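Local coordinates for protein glutamine synthetase (PDB 5ZLI) that belongs to the type I-beta glutamine synthetases, a family of dodecameric enzymes whose subunits each combine a beta-Grasp domain with a larger catalytic domain, at residues N22-V27 / A91-V96; K13-F18 / P79-Y84; F98-D103 / P114-K119; V213-F218 / V231-G236. One frame throughout, in Å; residues are numbered along the deposited sequence.

Contact 1 of 4, residues N22-V27 / A91-V96; sequences NEVEFV and ADVSVV
V24 lays its two methyl groups across two valines of the other segment, meeting each side chain at about a right angle: CG2 reaches V93 CG1 at 3.6 Å and CG1 reaches V95 CG1 at 3.7 Å. V95 can offer that methyl because CG1 sits between its backbone N and carbonyl carbon (chi1 55°). The same CG1 also lies 4.0 Å from V27 CG2, and here the two valines run side by side, pointing the same way. F18 and C19 of helix 9-20 pack on V95, and C19 also on V24, so this apolar side of the contact faces the helix. The backbones join strands 26-32 and 94-103, the parallel pair formed by the first and last long strands of the beta-Grasp domain. F26 pairs with S94 and V27 with V95. Where the strands begin, V93 O takes two N-H groups from successive residues: E25 N at 2.9 Å, tilted 28° from the carbonyl plane, and F26 N at 3.2 Å, lying in that plane. One step on, V95 N donates to F26 O at 3.0 Å. F26 and S94 share the face opposite V27 and V95; there S94 OG donates to D92 O at 3.0 Å, a bond within its own segment. Two acids come close at the edge of the contact, E25 OE1 lying 4.6 Å from D92 OD2. Their like charges are bridged by K208 of the second subunit, whose NZ forms salt bridges with both carboxylates, while T204 of that subunit packs on F26 and D92.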
loop_
_atom_site.group_PDB
_atom_site.type_symbol
_atom_site.label_atom_id
_atom_site.label_comp_id
_atom_site.label_asym_id
_atom_site.label_seq_id
_atom_site.Cartn_x
_atom_site.Cartn_y
_atom_site.Cartn_z
ATOM N N ASN B 22 42.372 6.652 36.935
ATOM C CA ASN B 22 41.652 6.392 35.703
ATOM C C ASN B 22 40.209 6.862 35.806
ATOM O O ASN B 22 39.420 6.640 34.876
ATOM C CB ASN B 22 41.727 4.912 35.395
ATOM C CG ASN B 22 43.129 4.489 35.092
ATOM O OD1 ASN B 22 43.504 4.308 33.932
ATOM N ND2 ASN B 22 43.942 4.371 36.141
ATOM N N GLU B 23 39.874 7.541 36.910
ATOM C CA GLU B 23 38.590 8.192 37.107
ATOM C C GLU B 23 37.442 7.196 36.919
ATOM O O GLU B 23 36.577 7.327 36.045
ATOM C CB GLU B 23 38.478 9.440 36.223
ATOM C CG GLU B 23 39.572 10.473 36.563
ATOM C CD GLU B 23 40.235 11.106 35.353
ATOM O OE1 GLU B 23 39.675 11.035 34.230
ATOM O OE2 GLU B 23 41.330 11.681 35.540
ATOM N N VAL B 24 37.457 6.178 37.779
ATOM C CA VAL B 24 36.523 5.060 37.694
ATOM C C VAL B 24 35.322 5.392 38.565
ATOM O O VAL B 24 35.450 5.793 39.731
ATOM C CB VAL B 24 37.182 3.743 38.145
ATOM C CG1 VAL B 24 36.133 2.711 38.489
ATOM C CG2 VAL B 24 37.980 3.177 37.052
ATOM N N GLU B 25 34.151 5.214 38.004
ATOM C CA GLU B 25 32.963 5.558 38.729
ATOM C C GLU B 25 32.125 4.361 39.075
ATOM O O GLU B 25 31.208 4.507 39.880
ATOM C CB GLU B 25 32.158 6.575 37.944
ATOM C CG GLU B 25 33.026 7.726 37.529
ATOM C CD GLU B 25 32.201 8.966 37.315
ATOM O OE1 GLU B 25 31.224 8.845 36.547
ATOM O OE2 GLU B 25 32.497 10.031 37.925
ATOM N N PHE B 26 32.397 3.199 38.479
ATOM C CA PHE B 26 31.663 1.984 38.794
ATOM C C PHE B 26 32.628 0.814 38.768
ATOM O O PHE B 26 33.516 0.747 37.912
ATOM C CB PHE B 26 30.495 1.779 37.821
ATOM C CG PHE B 26 29.444 2.822 37.971
ATOM C CD1 PHE B 26 29.532 4.020 37.269
ATOM C CD2 PHE B 26 28.425 2.662 38.887
ATOM C CE1 PHE B 26 28.591 5.028 37.462
ATOM C CE2 PHE B 26 27.483 3.650 39.078
ATOM C CZ PHE B 26 27.563 4.836 38.361
ATOM N N VAL B 27 32.440 -0.119 39.695
ATOM C CA VAL B 27 33.223 -1.342 39.719
ATOM C C VAL B 27 32.268 -2.487 39.389
ATOM O O VAL B 27 31.268 -2.708 40.092
ATOM C CB VAL B 27 33.926 -1.544 41.075
ATOM C CG1 VAL B 27 34.775 -2.804 41.078
ATOM C CG2 VAL B 27 34.803 -0.362 41.404
ATOM N N ALA B 91 29.453 3.651 29.006
ATOM C CA ALA B 91 29.493 5.092 28.789
ATOM C C ALA B 91 30.276 5.796 29.889
ATOM O O ALA B 91 31.162 6.612 29.610
ATOM C CB ALA B 91 28.066 5.631 28.705
ATOM N N ASP B 92 29.984 5.464 31.148
ATOM C CA ASP B 92 30.710 5.988 32.299
ATOM C C ASP B 92 31.759 4.962 32.733
ATOM O O ASP B 92 31.511 3.750 32.684
ATOM C CB ASP B 92 29.749 6.318 33.452
ATOM C CG ASP B 92 28.646 7.341 33.059
ATOM O OD1 ASP B 92 27.438 7.039 33.236
ATOM O OD2 ASP B 92 28.977 8.455 32.591
ATOM N N VAL B 93 32.935 5.451 33.147
ATOM C CA VAL B 93 34.103 4.585 33.310
ATOM C C VAL B 93 33.858 3.509 34.365
ATOM O O VAL B 93 33.508 3.798 35.517
ATOM C CB VAL B 93 35.354 5.430 33.626
ATOM C CG1 VAL B 93 36.508 4.551 34.093
ATOM C CG2 VAL B 93 35.800 6.215 32.395
ATOM N N SER B 94 34.123 2.258 33.988
ATOM C CA SER B 94 33.892 1.110 34.846
ATOM C C SER B 94 35.096 0.203 34.760
ATOM O O SER B 94 35.643 0.001 33.672
ATOM C CB SER B 94 32.661 0.293 34.411
ATOM O OG SER B 94 31.540 1.115 34.114
ATOM N N VAL B 95 35.497 -0.372 35.885
ATOM C CA VAL B 95 36.550 -1.372 35.869
ATOM C C VAL B 95 35.922 -2.707 36.219
ATOM O O VAL B 95 35.196 -2.827 37.208
ATOM C CB VAL B 95 37.724 -1.020 36.798
ATOM C CG1 VAL B 95 37.251 -0.759 38.212
ATOM C CG2 VAL B 95 38.765 -2.124 36.740
ATOM N N VAL B 96 36.215 -3.680 35.448
ATOM C CA VAL B 96 35.674 -5.000 35.687
ATOM C C VAL B 96 36.677 -5.761 36.529
ATOM O O VAL B 96 37.894 -5.631 36.346
ATOM C CB VAL B 96 35.367 -5.722 34.362
ATOM C CG1 VAL B 96 34.842 -7.118 34.618
ATOM C CG2 VAL B 96 34.355 -4.928 33.542
#

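Contact 2 of 4, residues K13-F18 / P79-Y84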
loop_
_atom_site.group_PDB
_atom_site.type_symbol
_atom_site.label_atom_id
_atom_site.label_comp_id
_atom_site.label_asym_id
_atom_site.label_seq_id
_atom_site.Cartn_x
_atom_site.Cartn_y
_atom_site.Cartn_z
ATOM N N LYS B 13 45.268 -2.057 47.888
ATOM C CA LYS B 13 45.695 -0.664 47.827
ATOM C C LYS B 13 45.905 -0.220 46.385
ATOM O O LYS B 13 45.261 0.723 45.904
ATOM C CB LYS B 13 46.976 -0.466 48.648
ATOM C CG LYS B 13 47.528 0.955 48.587
ATOM C CD LYS B 13 48.237 1.368 49.865
ATOM C CE LYS B 13 48.553 2.866 49.844
ATOM N NZ LYS B 13 49.772 3.175 49.054
ATOM N N GLU B 14 46.799 -0.905 45.672
ATOM C CA GLU B 14 47.180 -0.444 44.350
ATOM C C GLU B 14 46.001 -0.492 43.410
ATOM O O GLU B 14 45.933 0.281 42.447
ATOM C CB GLU B 14 48.315 -1.293 43.810
ATOM C CG GLU B 14 47.972 -2.756 43.679
ATOM C CD GLU B 14 49.087 -3.511 43.008
ATOM O OE1 GLU B 14 48.908 -3.884 41.834
ATOM O OE2 GLU B 14 50.156 -3.695 43.634
ATOM N N PHE B 15 45.064 -1.392 43.684
ATOM C CA PHE B 15 43.837 -1.427 42.909
ATOM C C PHE B 15 43.048 -0.142 43.105
ATOM O O PHE B 15 42.524 0.414 42.141
ATOM C CB PHE B 15 43.025 -2.651 43.309
ATOM C CG PHE B 15 41.596 -2.577 42.920
ATOM C CD1 PHE B 15 40.675 -1.925 43.720
ATOM C CD2 PHE B 15 41.173 -3.171 41.747
ATOM C CE1 PHE B 15 39.373 -1.856 43.355
ATOM C CE2 PHE B 15 39.875 -3.120 41.370
ATOM C CZ PHE B 15 38.964 -2.464 42.175
ATOM N N PHE B 16 42.940 0.335 44.352
ATOM C CA PHE B 16 42.263 1.603 44.621
ATOM C C PHE B 16 42.915 2.776 43.914
ATOM O O PHE B 16 42.231 3.741 43.541
ATOM C CB PHE B 16 42.246 1.903 46.108
ATOM C CG PHE B 16 40.965 1.608 46.752
ATOM C CD1 PHE B 16 40.640 0.318 47.104
ATOM C CD2 PHE B 16 40.058 2.620 46.977
ATOM C CE1 PHE B 16 39.429 0.043 47.705
ATOM C CE2 PHE B 16 38.852 2.360 47.569
ATOM C CZ PHE B 16 38.531 1.067 47.934
ATOM N N GLU B 17 44.237 2.747 43.778
ATOM C CA GLU B 17 44.921 3.851 43.116
ATOM C C GLU B 17 44.733 3.783 41.604
ATOM O O GLU B 17 44.595 4.817 40.940
ATOM C CB GLU B 17 46.401 3.831 43.491
ATOM C CG GLU B 17 47.292 4.763 42.663
ATOM C CD GLU B 17 47.906 4.099 41.426
ATOM O OE1 GLU B 17 48.667 4.783 40.707
ATOM O OE2 GLU B 17 47.629 2.903 41.166
ATOM N N PHE B 18 44.735 2.569 41.052
ATOM C CA PHE B 18 44.381 2.359 39.653
ATOM C C PHE B 18 43.051 3.032 39.321
ATOM O O PHE B 18 42.896 3.641 38.255
ATOM C CB PHE B 18 44.346 0.846 39.410
ATOM C CG PHE B 18 43.871 0.404 38.046
ATOM C CD1 PHE B 18 44.731 0.374 36.962
ATOM C CD2 PHE B 18 42.592 -0.079 37.874
ATOM C CE1 PHE B 18 44.296 -0.079 35.720
ATOM C CE2 PHE B 18 42.158 -0.531 36.638
ATOM C CZ PHE B 18 43.011 -0.528 35.563
ATOM N N PRO B 79 36.074 -10.872 45.334
ATOM C CA PRO B 79 36.816 -10.338 44.193
ATOM C C PRO B 79 38.244 -10.863 44.185
ATOM O O PRO B 79 38.875 -11.006 45.232
ATOM C CB PRO B 79 36.768 -8.823 44.418
ATOM C CG PRO B 79 35.649 -8.601 45.417
ATOM C CD PRO B 79 35.669 -9.814 46.280
ATOM N N ASP B 80 38.725 -11.219 42.993
ATOM C CA ASP B 80 40.137 -11.522 42.767
ATOM C C ASP B 80 40.737 -10.348 41.989
ATOM O O ASP B 80 40.273 -10.015 40.891
ATOM C CB ASP B 80 40.325 -12.859 42.040
ATOM C CG ASP B 80 41.780 -13.347 42.064
ATOM O OD1 ASP B 80 42.656 -12.624 42.592
ATOM O OD2 ASP B 80 42.050 -14.477 41.600
ATOM N N LEU B 81 41.749 -9.708 42.562
ATOM C CA LEU B 81 42.264 -8.498 41.942
ATOM C C LEU B 81 43.419 -8.832 41.008
ATOM O O LEU B 81 44.528 -8.323 41.127
ATOM C CB LEU B 81 42.658 -7.485 43.002
ATOM C CG LEU B 81 41.381 -7.015 43.696
ATOM C CD1 LEU B 81 41.643 -6.090 44.886
ATOM C CD2 LEU B 81 40.474 -6.372 42.676
ATOM N N VAL B 82 43.109 -9.699 40.040
ATOM C CA VAL B 82 44.016 -10.005 38.944
ATOM C C VAL B 82 43.228 -9.886 37.652
ATOM O O VAL B 82 42.029 -10.187 37.600
ATOM C CB VAL B 82 44.661 -11.405 39.050
ATOM C CG1 VAL B 82 45.587 -11.475 40.261
ATOM C CG2 VAL B 82 43.588 -12.486 39.093
ATOM N N ARG B 83 43.920 -9.437 36.605
ATOM C CA ARG B 83 43.387 -9.315 35.252
ATOM C C ARG B 83 42.146 -8.431 35.191
ATOM O O ARG B 83 41.346 -8.539 34.247
ATOM C CB ARG B 83 43.109 -10.691 34.641
ATOM C CG ARG B 83 44.402 -11.449 34.407
ATOM C CD ARG B 83 44.157 -12.806 33.817
ATOM N NE ARG B 83 43.467 -13.650 34.780
ATOM C CZ ARG B 83 44.052 -14.218 35.823
ATOM N NH1 ARG B 83 45.353 -14.033 36.065
ATOM N NH2 ARG B 83 43.321 -14.965 36.633
ATOM N N TYR B 84 41.963 -7.553 36.176
ATOM C CA TYR B 84 40.909 -6.560 36.061
ATOM C C TYR B 84 41.202 -5.645 34.870
ATOM O O TYR B 84 42.282 -5.680 34.276
ATOM C CB TYR B 84 40.730 -5.771 37.370
ATOM C CG TYR B 84 41.953 -5.110 37.967
ATOM C CD1 TYR B 84 42.472 -3.950 37.425
ATOM C CD2 TYR B 84 42.542 -5.608 39.123
ATOM C CE1 TYR B 84 43.569 -3.322 37.978
ATOM C CE2 TYR B 84 43.661 -4.984 39.697
ATOM C CZ TYR B 84 44.162 -3.835 39.111
ATOM O OH TYR B 84 45.244 -3.175 39.628
#
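F15 and Y84 form a T-shaped pair at the heart of an aromatic cluster completed by F18, where helix 9-20 packs against strand 74-81 and the corner that follows it in the beta-Grasp domain. The F15 ring turns its edge to the face of Y84, with planes 85° apart and centroids separated by 5.2 Å. CD2 is the leading atom of that edge, standing over the Y84 ring toward its rim. F18, one turn further along the helix, meets the same tyrosine differently. The two side chains slide past each other in opposite directions with their ring planes at 56°, an oblique approach in which Y84 CE1 sits over the face of F18, 3.4 Å from both CD2 and CE2. Both phenylalanines hold CG anti to the backbone N (chi1 162° for F15), which sends their rings out from the same side of the helix, and Y84 enters with its hydroxyl end pointing toward the helix backbone. L81 supplies the remaining apolar partner. Its side chain crosses that of F15 at about a right angle, spreading its two methyls beneath one face of the ring. L81 is also the centre of an inverse gamma turn, just before the chain turns its corner at V82 and R83 and brings Y84 round to the helix. No hydrogen bond links the two segments. L53 packs on both F15 and L81. Over the F15 face, L81 CD2 lies 3.4 Å from F15 CD2 and 3.6 Å from F15 CE2.

Contact 3 of 4, residues F98-D103 / P114-K119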
loop_
_atom_site.group_PDB
_atom_site.type_symbol
_atom_site.label_atom_id
_atom_site.label_comp_id
_atom_site.label_asym_id
_atom_site.label_seq_id
_atom_site.Cartn_x
_atom_site.Cartn_y
_atom_site.Cartn_z
ATOM N N PHE B 98 37.167 -9.695 38.497
ATOM C CA PHE B 98 36.690 -11.060 38.648
ATOM C C PHE B 98 36.334 -11.378 40.099
ATOM O O PHE B 98 36.761 -10.704 41.035
ATOM C CB PHE B 98 37.728 -12.062 38.140
ATOM C CG PHE B 98 37.884 -12.092 36.645
ATOM C CD1 PHE B 98 37.083 -12.942 35.875
ATOM C CD2 PHE B 98 38.845 -11.308 36.000
ATOM C CE1 PHE B 98 37.233 -13.009 34.492
ATOM C CE2 PHE B 98 38.998 -11.359 34.603
ATOM C CZ PHE B 98 38.190 -12.212 33.858
ATOM N N CYS B 99 35.494 -12.404 40.264
ATOM C CA CYS B 99 35.064 -12.852 41.579
ATOM C C CYS B 99 34.820 -14.358 41.592
ATOM O O CYS B 99 34.553 -14.979 40.561
ATOM C CB CYS B 99 33.806 -12.101 42.028
ATOM S SG CYS B 99 34.053 -10.308 42.151
ATOM N N ASP B 100 34.972 -14.947 42.769
ATOM C CA ASP B 100 34.466 -16.276 43.083
ATOM C C ASP B 100 33.375 -16.174 44.133
ATOM O O ASP B 100 33.262 -15.179 44.847
ATOM C CB ASP B 100 35.567 -17.217 43.564
ATOM C CG ASP B 100 36.615 -17.476 42.490
ATOM O OD1 ASP B 100 36.239 -18.072 41.452
ATOM O OD2 ASP B 100 37.802 -17.089 42.675
ATOM N N VAL B 101 32.561 -17.205 44.197
ATOM C CA VAL B 101 31.557 -17.359 45.246
ATOM C C VAL B 101 32.189 -17.989 46.482
ATOM O O VAL B 101 32.871 -19.015 46.396
ATOM C CB VAL B 101 30.396 -18.225 44.735
ATOM C CG1 VAL B 101 29.073 -17.817 45.356
ATOM C CG2 VAL B 101 30.319 -18.086 43.235
ATOM N N TYR B 102 31.969 -17.380 47.640
ATOM C CA TYR B 102 32.374 -17.989 48.900
ATOM C C TYR B 102 31.143 -18.569 49.575
ATOM O O TYR B 102 30.146 -17.865 49.778
ATOM C CB TYR B 102 33.047 -17.003 49.845
ATOM C CG TYR B 102 33.523 -17.628 51.154
ATOM C CD1 TYR B 102 34.803 -18.162 51.270
ATOM C CD2 TYR B 102 32.711 -17.654 52.288
ATOM C CE1 TYR B 102 35.264 -18.719 52.477
ATOM C CE2 TYR B 102 33.160 -18.207 53.505
ATOM C CZ TYR B 102 34.439 -18.732 53.590
ATOM O OH TYR B 102 34.882 -19.269 54.786
ATOM N N ASP B 103 31.222 -19.853 49.911
ATOM C CA ASP B 103 30.145 -20.562 50.586
ATOM C C ASP B 103 30.210 -20.159 52.053
ATOM O O ASP B 103 31.205 -20.432 52.732
ATOM C CB ASP B 103 30.334 -22.072 50.381
ATOM C CG ASP B 103 29.189 -22.923 50.946
ATOM O OD1 ASP B 103 28.953 -24.039 50.409
ATOM O OD2 ASP B 103 28.537 -22.497 51.923
ATOM N N PRO B 114 32.297 -22.498 39.483
ATOM C CA PRO B 114 33.203 -23.042 38.471
ATOM C C PRO B 114 34.594 -22.447 38.521
ATOM O O PRO B 114 35.588 -23.160 38.326
ATOM C CB PRO B 114 32.493 -22.696 37.163
ATOM C CG PRO B 114 31.093 -22.505 37.518
ATOM C CD PRO B 114 31.103 -21.893 38.873
ATOM N N ARG B 115 34.694 -21.129 38.668
ATOM C CA ARG B 115 36.015 -20.533 38.782
ATOM C C ARG B 115 36.746 -21.010 40.055
ATOM O O ARG B 115 37.984 -21.106 40.062
ATOM C CB ARG B 115 35.873 -19.018 38.704
ATOM C CG ARG B 115 37.149 -18.346 38.446
ATOM C CD ARG B 115 37.019 -16.866 38.219
ATOM N NE ARG B 115 37.882 -16.234 39.206
ATOM C CZ ARG B 115 39.112 -15.784 38.980
ATOM N NH1 ARG B 115 39.642 -15.853 37.774
ATOM N NH2 ARG B 115 39.809 -15.264 39.976
ATOM N N SER B 116 36.001 -21.339 41.129
ATOM C CA SER B 116 36.609 -21.956 42.312
ATOM C C SER B 116 37.099 -23.368 42.005
ATOM O O SER B 116 38.142 -23.804 42.510
ATOM C CB SER B 116 35.620 -21.990 43.474
ATOM O OG SER B 116 35.402 -20.717 44.047
ATOM N N ILE B 117 36.319 -24.122 41.234
ATOM C CA ILE B 117 36.786 -25.417 40.759
ATOM C C ILE B 117 38.094 -25.266 39.986
ATOM O O ILE B 117 39.040 -26.028 40.200
ATOM C CB ILE B 117 35.693 -26.102 39.906
ATOM C CG1 ILE B 117 34.473 -26.437 40.782
ATOM C CG2 ILE B 117 36.235 -27.346 39.138
ATOM C CD1 ILE B 117 33.275 -27.051 40.042
ATOM N N ALA B 118 38.199 -24.242 39.131
ATOM C CA ALA B 118 39.371 -24.115 38.262
ATOM C C ALA B 118 40.638 -23.829 39.030
ATOM O O ALA B 118 41.720 -24.130 38.529
ATOM C CB ALA B 118 39.170 -23.021 37.212
ATOM N N LYS B 119 40.534 -23.228 40.212
ATOM C CA LYS B 119 41.711 -23.106 41.051
ATOM C C LYS B 119 41.978 -24.424 41.758
ATOM O O LYS B 119 43.089 -24.952 41.692
ATOM C CB LYS B 119 41.484 -21.999 42.056
ATOM C CG LYS B 119 41.326 -20.681 41.396
ATOM C CD LYS B 119 41.223 -19.583 42.408
ATOM C CE LYS B 119 41.023 -18.268 41.697
ATOM N NZ LYS B 119 40.863 -17.100 42.586
#
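D100 sets its carboxylate anti to its own carbonyl carbon (chi1 -64°), pointing toward helix 114-128, while R115 sends CG anti to its backbone N and then bends at chi3 (123°), so that the guanidinium turns back along the strand beside that carboxylate. K119, one turn on, stretches its chain out fully and arrives from the direction opposite to D100. The result is a salt-bridge network with the two carboxylate oxygens divided between the bases. R115 NE lies 3.3 Å from D100 OD1, a weak bond, since the two planes, though nearly parallel, are offset and OD1 lies obliquely off the guanidinium plane, whereas K119 NZ meets D100 OD2 at 3.1 Å, almost in line with the C-O bond. S116 flanks the aspartate, its OG 3.5 Å from D100 CB. One face of the guanidinium is covered by F98 CB, 4.1 Å from CZ and over the centre of the group. Strand 98-103 runs at 93° to the first turns of the helix, their axes 7.5 Å apart, and so the contact joins the last long strand of the beta-Grasp domain to the opening helix of the catalytic domain. Neither base is held by D100 alone: D80 OD2 pairs with R115 NH2 and K119 NZ, and D243 OD2 with R115 NH1. Opposite charges packed this closely, with little solvent, would be expected to favour the ionised forms of D100, R115 and K119.

Contact 4 of 4, residues V213-F218 / V231-G236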
loop_
_atom_site.group_PDB
_atom_site.type_symbol
_atom_site.label_atom_id
_atom_site.label_comp_id
_atom_site.label_asym_id
_atom_site.label_seq_id
_atom_site.Cartn_x
_atom_site.Cartn_y
_atom_site.Cartn_z
ATOM N N VAL B 213 41.808 -5.035 27.032
ATOM C CA VAL B 213 41.316 -5.656 28.228
ATOM C C VAL B 213 42.349 -6.623 28.804
ATOM O O VAL B 213 42.008 -7.515 29.586
ATOM C CB VAL B 213 39.960 -6.320 27.973
ATOM C CG1 VAL B 213 39.034 -5.302 27.418
ATOM C CG2 VAL B 213 40.091 -7.460 27.010
ATOM N N GLY B 214 43.612 -6.451 28.409
ATOM C CA GLY B 214 44.725 -7.238 28.908
ATOM C C GLY B 214 44.912 -8.592 28.262
ATOM O O GLY B 214 45.387 -9.516 28.921
ATOM N N LEU B 215 44.592 -8.729 26.989
ATOM C CA LEU B 215 44.737 -9.975 26.261
ATOM C C LEU B 215 45.648 -9.788 25.070
ATOM O O LEU B 215 45.533 -8.796 24.347
ATOM C CB LEU B 215 43.393 -10.489 25.773
ATOM C CG LEU B 215 42.891 -11.786 26.370
ATOM C CD1 LEU B 215 41.609 -12.176 25.679
ATOM C CD2 LEU B 215 43.975 -12.814 26.060
ATOM N N GLU B 216 46.543 -10.754 24.858
ATOM C CA GLU B 216 47.445 -10.722 23.709
ATOM C C GLU B 216 46.958 -11.655 22.599
ATOM O O GLU B 216 46.572 -12.809 22.841
ATOM C CB GLU B 216 48.885 -11.038 24.117
ATOM C CG GLU B 216 49.642 -9.791 24.595
ATOM C CD GLU B 216 51.161 -9.925 24.530
ATOM O OE1 GLU B 216 51.686 -11.022 24.842
ATOM O OE2 GLU B 216 51.831 -8.922 24.167
ATOM N N THR B 217 46.972 -11.123 21.386
ATOM C CA THR B 217 46.468 -11.766 20.189
ATOM C C THR B 217 47.633 -12.021 19.242
ATOM O O THR B 217 48.523 -11.166 19.110
ATOM C CB THR B 217 45.444 -10.859 19.497
ATOM O OG1 THR B 217 46.064 -9.598 19.200
ATOM C CG2 THR B 217 44.247 -10.595 20.399
ATOM N N PHE B 218 47.627 -13.175 18.556
ATOM C CA PHE B 218 48.560 -13.362 17.448
ATOM C C PHE B 218 47.866 -13.310 16.090
ATOM O O PHE B 218 48.154 -12.412 15.291
ATOM C CB PHE B 218 49.418 -14.645 17.577
ATOM C CG PHE B 218 48.657 -15.902 17.982
ATOM C CD1 PHE B 218 48.116 -16.749 17.012
ATOM C CD2 PHE B 218 48.520 -16.263 19.324
ATOM C CE1 PHE B 218 47.427 -17.922 17.366
ATOM C CE2 PHE B 218 47.827 -17.423 19.687
ATOM C CZ PHE B 218 47.281 -18.256 18.703
ATOM N N VAL B 231 40.145 -15.533 16.602
ATOM C CA VAL B 231 41.306 -14.771 17.049
ATOM C C VAL B 231 42.143 -15.684 17.938
ATOM O O VAL B 231 41.616 -16.349 18.837
ATOM C CB VAL B 231 40.917 -13.481 17.803
ATOM C CG1 VAL B 231 42.170 -12.740 18.287
ATOM C CG2 VAL B 231 40.071 -12.581 16.924
ATOM N N GLY B 232 43.442 -15.738 17.657
ATOM C CA GLY B 232 44.381 -16.461 18.490
ATOM C C GLY B 232 44.872 -15.595 19.633
ATOM O O GLY B 232 45.374 -14.491 19.411
ATOM N N VAL B 233 44.747 -16.115 20.861
ATOM C CA VAL B 233 45.152 -15.421 22.074
ATOM C C VAL B 233 46.317 -16.182 22.713
ATOM O O VAL B 233 46.540 -17.368 22.461
ATOM C CB VAL B 233 43.970 -15.275 23.058
ATOM C CG1 VAL B 233 43.033 -14.211 22.586
ATOM C CG2 VAL B 233 43.215 -16.572 23.162
ATOM N N LYS B 234 47.092 -15.475 23.522
ATOM C CA LYS B 234 48.220 -16.118 24.179
ATOM C C LYS B 234 47.729 -17.226 25.108
ATOM O O LYS B 234 46.715 -17.072 25.794
ATOM C CB LYS B 234 49.042 -15.083 24.961
ATOM C CG LYS B 234 50.546 -15.263 24.807
ATOM C CD LYS B 234 51.329 -14.764 26.026
ATOM C CE LYS B 234 52.722 -15.436 26.156
ATOM N NZ LYS B 234 52.754 -16.823 26.744
ATOM N N PHE B 235 48.432 -18.371 25.088
ATOM C CA PHE B 235 48.349 -19.375 26.145
ATOM C C PHE B 235 48.233 -18.729 27.512
ATOM O O PHE B 235 48.731 -17.615 27.726
ATOM C CB PHE B 235 49.581 -20.286 26.153
ATOM C CG PHE B 235 49.550 -21.399 25.130
ATOM C CD1 PHE B 235 49.406 -21.135 23.778
ATOM C CD2 PHE B 235 49.710 -22.733 25.536
ATOM C CE1 PHE B 235 49.390 -22.174 22.850
ATOM C CE2 PHE B 235 49.705 -23.765 24.615
ATOM C CZ PHE B 235 49.544 -23.479 23.267
ATOM N N GLY B 236 47.549 -19.413 28.427
ATOM C CA GLY B 236 47.523 -19.007 29.821
ATOM C C GLY B 236 47.360 -20.206 30.734
ATOM O O GLY B 236 46.974 -21.297 30.292
#
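V231 touches T217 first, its CG1 lying 3.7 Å from T217 CG2 as the side chains pass at a slant; V207 and L210 of helix 200-212 pack on both residues. G232 follows with its backbone alone. Its O accepts F218 N at 2.7 Å, with the donor tilted 34° from the carbonyl plane, and its CA lies beneath the F218 ring in a CH-pi contact, 3.6 Å from the ring centroid. F218 holds CG between its backbone N and carbonyl carbon (chi1 45°), which folds the ring back over this glycine, where no side chain stands in the way. V233 forms an antiparallel, non-hydrogen-bonded pair with T217, the two residues turning their side chains to the same face. Its CG1 meets L215 CD2 at 3.9 Å, while its O lies at the edge of the F218 ring, near the ring plane. K234 closes the register by donating its N to E216 O at 2.8 Å. The K234 and E216 side chains then run alongside each other, with K234 CD 3.9 Å from E216 OE1. These strands, 217-222 and 228-237, make a beta hairpin of the catalytic domain, and A47 of a third subunit packs on F218. Two backbone bonds thus bracket the T217-V233 pair and fix its register, while the lysine, with NZ 6.2 Å from E216 OE1, forms no ion pair here and can add at most a weak long-range attraction.

From the N terminus, helix 9-20 opens contact 2 and the chain just after it opens contact 1. Contact 2 closes first, at 79-84, and contact 1 at 91-96, so the two long loops cross, tying the helix and the parallel strand pair into the beta-Grasp sheet; they touch where V95 CG2 meets F18 CE2. Contact 3 follows in series, using the continuation of strand 94-103 and closing a short loop onto helix 114-128; it adjoins contact 2 through a backbone pairing of D80 with F98. Contact 4, also in series, closes a hairpin of the catalytic domain, about 22 Å from contact 3 between centres and touching none of the others.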